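Local coordinates for protein sortase B (Listeria monocytogenes serovar 1/2a, PDB 5JCV) that cleaves the C-terminal sorting signal of surface proteins and, through a thioester intermediate, attaches them covalently to the cell wall, at residues A82-Y87 and I161-C166; I20-I25 and V94-F99; Y57-T60 and L64-N67. All blocks are in the same frame, centred on the assembly; numbering follows the deposited sequence.

Contact 1 of 3, residues A82-Y87 and I161-C166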
loop_
_atom_site.group_PDB
_atom_site.type_symbol
_atom_site.label_atom_id
_atom_site.label_comp_id
_atom_site.label_asym_id
_atom_site.label_seq_id
_atom_site.Cartn_x
_atom_site.Cartn_y
_atom_site.Cartn_z
ATOM N N ALA A 82 -10.638 20.988 -8.646
ATOM C CA ALA A 82 -11.601 21.946 -9.232
ATOM C C ALA A 82 -12.918 21.282 -9.608
ATOM O O ALA A 82 -13.984 21.927 -9.523
ATOM C CB ALA A 82 -11.015 22.676 -10.435
ATOM N N ASP A 83 -12.887 20.003 -10.034
ATOM C CA ASP A 83 -14.134 19.371 -10.501
ATOM C C ASP A 83 -15.126 18.993 -9.392
ATOM O O ASP A 83 -16.266 18.616 -9.692
ATOM C CB ASP A 83 -13.848 18.175 -11.422
ATOM C CG ASP A 83 -13.558 18.606 -12.874
ATOM O OD1 ASP A 83 -13.766 19.811 -13.230
ATOM O OD2 ASP A 83 -13.089 17.730 -13.646
ATOM N N LEU A 84 -14.748 19.135 -8.125
ATOM C CA LEU A 84 -15.693 18.863 -7.014
ATOM C C LEU A 84 -16.972 19.725 -7.135
ATOM O O LEU A 84 -18.083 19.301 -6.753
ATOM C CB LEU A 84 -15.013 19.079 -5.619
ATOM C CG LEU A 84 -13.940 18.077 -5.159
ATOM C CD1 LEU A 84 -13.573 18.188 -3.680
ATOM C CD2 LEU A 84 -14.436 16.685 -5.448
ATOM N N ARG A 85 -16.815 20.920 -7.695
ATOM C CA ARG A 85 -17.930 21.849 -7.877
ATOM C C ARG A 85 -19.009 21.317 -8.836
ATOM O O ARG A 85 -20.147 21.810 -8.852
ATOM C CB ARG A 85 -17.396 23.199 -8.371
ATOM C CG ARG A 85 -16.928 23.089 -9.827
ATOM C CD ARG A 85 -16.437 24.386 -10.458
ATOM N NE ARG A 85 -15.985 24.172 -11.823
ATOM C CZ ARG A 85 -15.538 25.135 -12.630
ATOM N NH1 ARG A 85 -15.507 26.412 -12.227
ATOM N NH2 ARG A 85 -15.144 24.821 -13.864
ATOM N N LYS A 86 -18.676 20.325 -9.658
ATOM C CA LYS A 86 -19.721 19.731 -10.523
ATOM C C LYS A 86 -20.900 19.153 -9.717
ATOM O O LYS A 86 -22.052 19.098 -10.193
ATOM C CB LYS A 86 -19.145 18.640 -11.408
ATOM C CG LYS A 86 -18.131 19.097 -12.463
ATOM C CD LYS A 86 -17.574 17.871 -13.190
ATOM C CE LYS A 86 -16.677 18.231 -14.354
ATOM N NZ LYS A 86 -17.468 18.496 -15.596
ATOM N N TYR A 87 -20.623 18.740 -8.495
ATOM C CA TYR A 87 -21.653 18.263 -7.616
ATOM C C TYR A 87 -22.689 19.311 -7.168
ATOM O O TYR A 87 -23.654 18.927 -6.541
ATOM C CB TYR A 87 -21.024 17.505 -6.400
ATOM C CG TYR A 87 -20.563 16.122 -6.783
ATOM C CD1 TYR A 87 -21.481 15.126 -6.959
ATOM C CD2 TYR A 87 -19.224 15.816 -6.989
ATOM C CE1 TYR A 87 -21.109 13.845 -7.338
ATOM C CE2 TYR A 87 -18.831 14.529 -7.387
ATOM C CZ TYR A 87 -19.796 13.542 -7.566
ATOM O OH TYR A 87 -19.503 12.214 -7.933
ATOM N N ILE A 161 -16.012 9.251 4.023
ATOM C CA ILE A 161 -14.876 9.882 3.396
ATOM C C ILE A 161 -15.327 11.261 2.916
ATOM O O ILE A 161 -16.453 11.420 2.441
ATOM C CB ILE A 161 -14.251 9.010 2.305
ATOM C CG1 ILE A 161 -13.293 9.812 1.424
ATOM C CG2 ILE A 161 -15.311 8.376 1.466
ATOM C CD1 ILE A 161 -12.282 8.973 0.687
ATOM N N THR A 162 -14.447 12.256 3.118
ATOM C CA THR A 162 -14.725 13.650 2.813
ATOM C C THR A 162 -13.707 14.083 1.787
ATOM O O THR A 162 -12.479 13.930 1.997
ATOM C CB THR A 162 -14.572 14.552 4.066
ATOM O OG1 THR A 162 -15.423 14.083 5.111
ATOM C CG2 THR A 162 -14.948 15.977 3.774
ATOM N N LEU A 163 -14.208 14.605 0.673
ATOM C CA LEU A 163 -13.362 15.252 -0.279
ATOM C C LEU A 163 -13.517 16.770 -0.099
ATOM O O LEU A 163 -14.626 17.283 -0.056
ATOM C CB LEU A 163 -13.751 14.808 -1.676
ATOM C CG LEU A 163 -13.747 13.323 -1.967
ATOM C CD1 LEU A 163 -14.043 13.139 -3.420
ATOM C CD2 LEU A 163 -12.453 12.589 -1.668
ATOM N N SER A 164 -12.404 17.484 0.001
ATOM C CA SER A 164 -12.445 18.944 0.219
ATOM C C SER A 164 -11.348 19.679 -0.500
ATOM O O SER A 164 -10.186 19.226 -0.521
ATOM C CB SER A 164 -12.271 19.224 1.691
ATOM O OG SER A 164 -12.283 20.610 2.010
ATOM N N THR A 165 -11.690 20.830 -1.064
ATOM C CA THR A 165 -10.684 21.701 -1.628
ATOM C C THR A 165 -9.992 22.359 -0.439
ATOM O O THR A 165 -10.510 22.338 0.664
ATOM C CB THR A 165 -11.258 22.756 -2.612
ATOM O OG1 THR A 165 -12.206 23.600 -1.957
ATOM C CG2 THR A 165 -11.970 22.075 -3.809
ATOM N N CYS A 166 -8.833 22.933 -0.687
ATOM C CA CYS A 166 -7.976 23.535 0.324
ATOM C C CYS A 166 -7.083 24.512 -0.445
ATOM O O CYS A 166 -6.312 24.064 -1.296
ATOM C CB CYS A 166 -7.071 22.448 0.955
ATOM S SG CYS A 166 -6.383 22.986 2.529
#
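The 3-10 turns of residues 82-87 lie beside strand residues 161-165 without exchanging backbone bonds with them, and Leu84 bridges the interval to Leu163 and Thr165. The turns are closed on their own side by i+3 bonds, Tyr87 N to Leu84 O among them (3.1 Å), and Leu84 makes the contact through its side chain. Leu84 CB points at the strand, and CD1 lies anti to CA about the CB-CG bond (chi2 -167°), which sets it against the strand backbone. This methyl lies over the backbone as much as over a side chain: it is 3.9 Å from Leu163 C, 3.9 Å from Ser164 N and 4.2 Å from Thr165 CG2. The second branch, CD2, meets the tip of the other leucine at Leu163 CD1 (4.1 Å), the two side chains crossing at about a right angle. Residues 162-166 spell Thr-Leu-Ser-Thr-Cys, the TLXTC signature of sortases, in which the cysteine just past the strand is the residue that forms the thioester in characterised relatives. Leu84 thus packs on the backbone that leads into Cys166, and its surroundings are completed by Ile25 and Met177. Alternation along the strand turns Leu163 and Thr165 toward the 3-10 segment and Ser164 away from it. Ser164 OG donates to Thr165 O (2.8 Å), tilted 19° from the carbonyl plane, and also bonds to Tyr124 OH. Thr165 pairs its hydroxyl OG1 with Met177 N on strand 176-182, while its methyl CG2 faces Leu84.

Contact 2 of 3, residues I20-I25 and V94-F99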
loop_
_atom_site.group_PDB
_atom_site.type_symbol
_atom_site.label_atom_id
_atom_site.label_comp_id
_atom_site.label_asym_id
_atom_site.label_seq_id
_atom_site.Cartn_x
_atom_site.Cartn_y
_atom_site.Cartn_z
ATOM N N ILE A 20 -13.022 9.896 -10.017
ATOM C CA ILE A 20 -14.423 10.206 -10.201
ATOM C C ILE A 20 -14.655 10.306 -11.718
ATOM O O ILE A 20 -14.016 11.094 -12.413
ATOM C CB ILE A 20 -14.840 11.514 -9.507
ATOM C CG1 ILE A 20 -14.478 11.496 -8.033
ATOM C CG2 ILE A 20 -16.345 11.761 -9.710
ATOM C CD1 ILE A 20 -14.788 12.814 -7.361
ATOM N N ILE A 21 -15.524 9.444 -12.222
ATOM C CA ILE A 21 -15.862 9.373 -13.653
ATOM C C ILE A 21 -16.338 10.729 -14.181
ATOM O O ILE A 21 -17.047 11.443 -13.485
ATOM C CB ILE A 21 -16.984 8.302 -13.867
ATOM C CG1 ILE A 21 -16.489 6.886 -13.466
ATOM C CG2 ILE A 21 -17.485 8.278 -15.297
ATOM C CD1 ILE A 21 -15.264 6.399 -14.207
ATOM N N ASP A 22 -15.977 11.064 -15.415
ATOM C CA ASP A 22 -16.378 12.330 -16.083
ATOM C C ASP A 22 -15.802 13.557 -15.370
ATOM O O ASP A 22 -16.412 14.609 -15.346
ATOM C CB ASP A 22 -17.907 12.443 -16.223
ATOM C CG ASP A 22 -18.521 11.246 -16.996
ATOM O OD1 ASP A 22 -17.839 10.613 -17.816
ATOM O OD2 ASP A 22 -19.693 10.938 -16.791
ATOM N N THR A 23 -14.623 13.414 -14.771
ATOM C CA THR A 23 -13.898 14.573 -14.218
ATOM C C THR A 23 -12.441 14.394 -14.487
ATOM O O THR A 23 -12.044 13.349 -14.982
ATOM C CB THR A 23 -14.099 14.748 -12.711
ATOM O OG1 THR A 23 -13.303 13.789 -11.990
ATOM C CG2 THR A 23 -15.563 14.602 -12.348
ATOM N N GLU A 24 -11.635 15.391 -14.143
ATOM C CA GLU A 24 -10.200 15.228 -14.196
ATOM C C GLU A 24 -9.707 14.443 -13.007
ATOM O O GLU A 24 -8.533 14.169 -12.955
ATOM C CB GLU A 24 -9.476 16.589 -14.211
ATOM C CG GLU A 24 -9.843 17.454 -15.400
ATOM C CD GLU A 24 -8.794 18.515 -15.739
ATOM O OE1 GLU A 24 -7.682 18.513 -15.193
ATOM O OE2 GLU A 24 -9.118 19.418 -16.544
ATOM N N ILE A 25 -10.569 14.129 -12.029
ATOM C CA ILE A 25 -10.100 13.597 -10.737
ATOM C C ILE A 25 -9.840 12.094 -10.890
ATOM O O ILE A 25 -10.772 11.269 -10.897
ATOM C CB ILE A 25 -11.100 13.820 -9.596
ATOM C CG1 ILE A 25 -11.261 15.312 -9.376
ATOM C CG2 ILE A 25 -10.565 13.159 -8.307
ATOM C CD1 ILE A 25 -12.451 15.685 -8.527
ATOM N N VAL A 94 -26.958 13.199 -9.700
ATOM C CA VAL A 94 -27.848 12.073 -9.951
ATOM C C VAL A 94 -27.131 11.029 -10.820
ATOM O O VAL A 94 -27.150 9.830 -10.534
ATOM C CB VAL A 94 -29.163 12.521 -10.631
ATOM C CG1 VAL A 94 -29.990 11.309 -11.081
ATOM C CG2 VAL A 94 -29.973 13.399 -9.686
ATOM N N ALA A 95 -26.499 11.500 -11.879
ATOM C CA ALA A 95 -25.697 10.635 -12.724
ATOM C C ALA A 95 -24.382 10.129 -12.050
ATOM O O ALA A 95 -23.719 9.252 -12.584
ATOM C CB ALA A 95 -25.393 11.349 -14.034
ATOM N N HIS A 96 -23.968 10.665 -10.909
ATOM C CA HIS A 96 -22.708 10.181 -10.307
ATOM C C HIS A 96 -22.823 10.049 -8.799
ATOM O O HIS A 96 -22.039 10.607 -8.069
ATOM C CB HIS A 96 -21.536 11.098 -10.683
ATOM C CG HIS A 96 -21.344 11.253 -12.155
ATOM N ND1 HIS A 96 -22.026 12.192 -12.901
ATOM C CD2 HIS A 96 -20.560 10.574 -13.024
ATOM C CE1 HIS A 96 -21.666 12.087 -14.170
ATOM N NE2 HIS A 96 -20.779 11.109 -14.270
ATOM N N PRO A 97 -23.776 9.236 -8.334
ATOM C CA PRO A 97 -23.956 9.058 -6.895
ATOM C C PRO A 97 -22.757 8.427 -6.155
ATOM O O PRO A 97 -22.755 8.391 -4.924
ATOM C CB PRO A 97 -25.208 8.147 -6.818
ATOM C CG PRO A 97 -25.195 7.348 -8.095
ATOM C CD PRO A 97 -24.457 8.187 -9.129
ATOM N N THR A 98 -21.739 7.934 -6.869
ATOM C CA THR A 98 -20.599 7.283 -6.203
ATOM C C THR A 98 -19.271 7.588 -6.864
ATOM O O THR A 98 -19.191 7.877 -8.067
ATOM C CB THR A 98 -20.701 5.700 -6.226
ATOM O OG1 THR A 98 -20.402 5.221 -7.546
ATOM C CG2 THR A 98 -22.089 5.201 -5.824
ATOM N N PHE A 99 -18.206 7.446 -6.090
ATOM C CA PHE A 99 -16.868 7.450 -6.661
ATOM C C PHE A 99 -16.044 6.310 -6.065
ATOM O O PHE A 99 -16.496 5.638 -5.131
ATOM C CB PHE A 99 -16.190 8.814 -6.467
ATOM C CG PHE A 99 -15.962 9.203 -5.045
ATOM C CD1 PHE A 99 -14.761 8.924 -4.417
ATOM C CD2 PHE A 99 -16.936 9.881 -4.332
ATOM C CE1 PHE A 99 -14.563 9.270 -3.097
ATOM C CE2 PHE A 99 -16.733 10.251 -3.014
ATOM C CZ PHE A 99 -15.548 9.949 -2.390
#
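Ile20 opens the loop by pressing CG1 against Phe99, 3.5 Å from Phe99 CB at the root of the ring. Phe99 CG lies between its own backbone N and carbonyl carbon (chi1 63°), and the ring ends up away from the loop, touching Leu18 and Leu163. A type II turn then runs from Ile20 to Thr23. Ile21 O, at its second position, lies against the histidine ring, 3.6 Å from His96 CD2. Asp22 takes the third position with a positive phi, and its CB points at the opposite segment. There His96 NE2 donates to Asp22 OD2 at 2.8 Å, with an N-H...O angle of 157°. The oxygen sits at the ring edge, nearly in the imidazole plane, but is met on its anti side and from well out of the carboxylate plane; carboxylate and ring stand almost perpendicular (85°). The other ring nitrogen, ND1, bonds to Phe92 O; an acceptor at each nitrogen is consistent with a protonated imidazole, and the ring's rotation is fixed. Thr23 braces the turn: OG1 gives its hydrogen to Ile20 O (2.8 Å) and receives one from Ile25 N (2.8 Å). Ile20 N donates to Ile25 O, closing the loop between strands 14-19 and 26-30. The result is a type II turn with an ST turn at its end, joined by a His-carboxylate bond to the link between helix 90-95 and strand 98-102 of the sortase fold.

Contact 3 of 3, residues Y57-T60 and L64-N67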
loop_
_atom_site.group_PDB
_atom_site.type_symbol
_atom_site.label_atom_id
_atom_site.label_comp_id
_atom_site.label_asym_id
_atom_site.label_seq_id
_atom_site.Cartn_x
_atom_site.Cartn_y
_atom_site.Cartn_z
ATOM N N TYR A 57 -3.247 14.154 7.479
ATOM C CA TYR A 57 -2.228 13.468 8.273
ATOM C C TYR A 57 -2.775 12.769 9.509
ATOM O O TYR A 57 -2.132 11.852 10.042
ATOM C CB TYR A 57 -1.158 14.448 8.726
ATOM C CG TYR A 57 -1.537 15.287 9.964
ATOM C CD1 TYR A 57 -1.288 14.831 11.286
ATOM C CD2 TYR A 57 -2.080 16.560 9.812
ATOM C CE1 TYR A 57 -1.605 15.641 12.390
ATOM C CE2 TYR A 57 -2.389 17.355 10.895
ATOM C CZ TYR A 57 -2.163 16.904 12.178
ATOM O OH TYR A 57 -2.517 17.764 13.215
ATOM N N ARG A 58 -3.926 13.217 9.997
ATOM C CA ARG A 58 -4.576 12.545 11.123
ATOM C C ARG A 58 -5.227 11.193 10.792
ATOM O O ARG A 58 -5.612 10.486 11.707
ATOM C CB ARG A 58 -5.640 13.460 11.727
ATOM C CG ARG A 58 -5.087 14.737 12.356
ATOM C CD ARG A 58 -6.218 15.700 12.717
ATOM N NE ARG A 58 -6.906 16.167 11.501
ATOM C CZ ARG A 58 -8.125 16.716 11.447
ATOM N NH1 ARG A 58 -8.859 16.892 12.530
ATOM N NH2 ARG A 58 -8.631 17.091 10.269
ATOM N N ASN A 59 -5.396 10.849 9.513
ATOM C CA ASN A 59 -6.123 9.623 9.144
ATOM C C ASN A 59 -5.140 8.551 8.784
ATOM O O ASN A 59 -4.558 8.580 7.684
ATOM C CB ASN A 59 -7.056 9.816 7.951
ATOM C CG ASN A 59 -8.092 10.891 8.181
ATOM O OD1 ASN A 59 -8.264 11.748 7.344
ATOM N ND2 ASN A 59 -8.800 10.835 9.290
ATOM N N THR A 60 -4.958 7.621 9.721
ATOM C CA THR A 60 -3.967 6.531 9.619
ATOM C C THR A 60 -4.548 5.154 9.924
ATOM O O THR A 60 -3.810 4.231 10.067
ATOM C CB THR A 60 -2.837 6.787 10.594
ATOM O OG1 THR A 60 -3.423 7.020 11.878
ATOM C CG2 THR A 60 -2.062 8.039 10.167
ATOM N N LEU A 64 -11.076 2.171 11.583
ATOM C CA LEU A 64 -11.614 2.850 12.746
ATOM C C LEU A 64 -11.884 4.327 12.494
ATOM O O LEU A 64 -12.779 4.888 13.133
ATOM C CB LEU A 64 -10.688 2.666 13.977
ATOM C CG LEU A 64 -10.811 1.358 14.809
ATOM C CD1 LEU A 64 -10.587 0.131 13.958
ATOM C CD2 LEU A 64 -9.837 1.344 15.980
ATOM N N ASP A 65 -11.107 4.978 11.624
ATOM C CA ASP A 65 -11.337 6.428 11.334
ATOM C C ASP A 65 -12.748 6.601 10.858
ATOM O O ASP A 65 -13.141 5.997 9.824
ATOM C CB ASP A 65 -10.400 6.923 10.254
ATOM C CG ASP A 65 -8.987 7.035 10.730
ATOM O OD1 ASP A 65 -8.806 6.992 11.946
ATOM O OD2 ASP A 65 -8.053 7.105 9.896
ATOM N N LYS A 66 -13.531 7.375 11.608
ATOM C CA LYS A 66 -14.918 7.587 11.229
ATOM C C LYS A 66 -14.965 8.496 9.996
ATOM O O LYS A 66 -15.825 8.318 9.161
ATOM C CB LYS A 66 -15.777 8.138 12.389
ATOM C CG LYS A 66 -16.236 7.100 13.463
ATOM C CD LYS A 66 -17.288 6.067 12.946
ATOM C CE LYS A 66 -18.139 5.479 14.094
ATOM N NZ LYS A 66 -19.237 4.569 13.652
ATOM N N ASN A 67 -14.005 9.417 9.861
ATOM C CA ASN A 67 -14.010 10.444 8.800
ATOM C C ASN A 67 -12.608 10.668 8.263
ATOM O O ASN A 67 -11.771 11.278 8.910
ATOM C CB ASN A 67 -14.612 11.760 9.308
ATOM C CG ASN A 67 -14.646 12.898 8.233
ATOM O OD1 ASN A 67 -14.624 14.113 8.562
ATOM N ND2 ASN A 67 -14.689 12.527 6.978
HETATM O O HOH W 1 -6.417 7.725 12.482
#
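Asn59 and Asp65 both carry CG beside the backbone N (chi1 -58° and -72°), which sets amide and carboxylate near each other but not bonded, Asn59 ND2 and Asp65 OD2 being 3.9 Å apart. This loop joins the neighbouring antiparallel strands 53-55 and 67-72 of the sortase sheet, and its two limbs are tied by side chains and one water. Asn59 extends ND2 to Asn67 O at 3.0 Å, a weak bond bent to 125°. The other end of the amide, Asn59 OD1, accepts from Ile69 N, so the same side chain grips strand 67-72 at two backbone positions. Asp65 works from the opposite limb. Its OD2 accepts from Asn61 N in the intervening residues, and lies 3.3 Å from Asn59 CA and 3.1 Å from Thr60 N. The Arg58 guanidinium turns to partners outside the two segments: NE forms a salt bridge with Asp56, and NH2 bonds to Ile125 O. The Arg58 carbonyl takes part through a water that bonds to both limbs: the water donates to Arg58 O at 3.0 Å, accepts from Thr60 N at 3.1 Å, and donates to Asp65 OD1 at 2.6 Å.

In the fold
All three contacts lie in the sortase domain of a membrane-bound enzyme. Contacts 1 and 2 are neighbours, with centres 11 Å apart, and their segments alternate along the chain. They touch where Asp83 OD2 meets Glu24 N and Tyr87 OH meets His96 O, so the 3-10 segment is held between strand 160-165 and the loop at 20-25. Both segments of contact 3 precede those of contact 1 and fall between the two of contact 2; contacts 1 and 3 have centres 18 Å apart, and Asn67 adjoins Thr162. Contacts 2 and 3 lie on opposite sides of the chain's centre, nearest atoms about 10 Å apart. Leu84, Ile20 and Phe99 all touch strand 160-165, which leads to the signature cysteine.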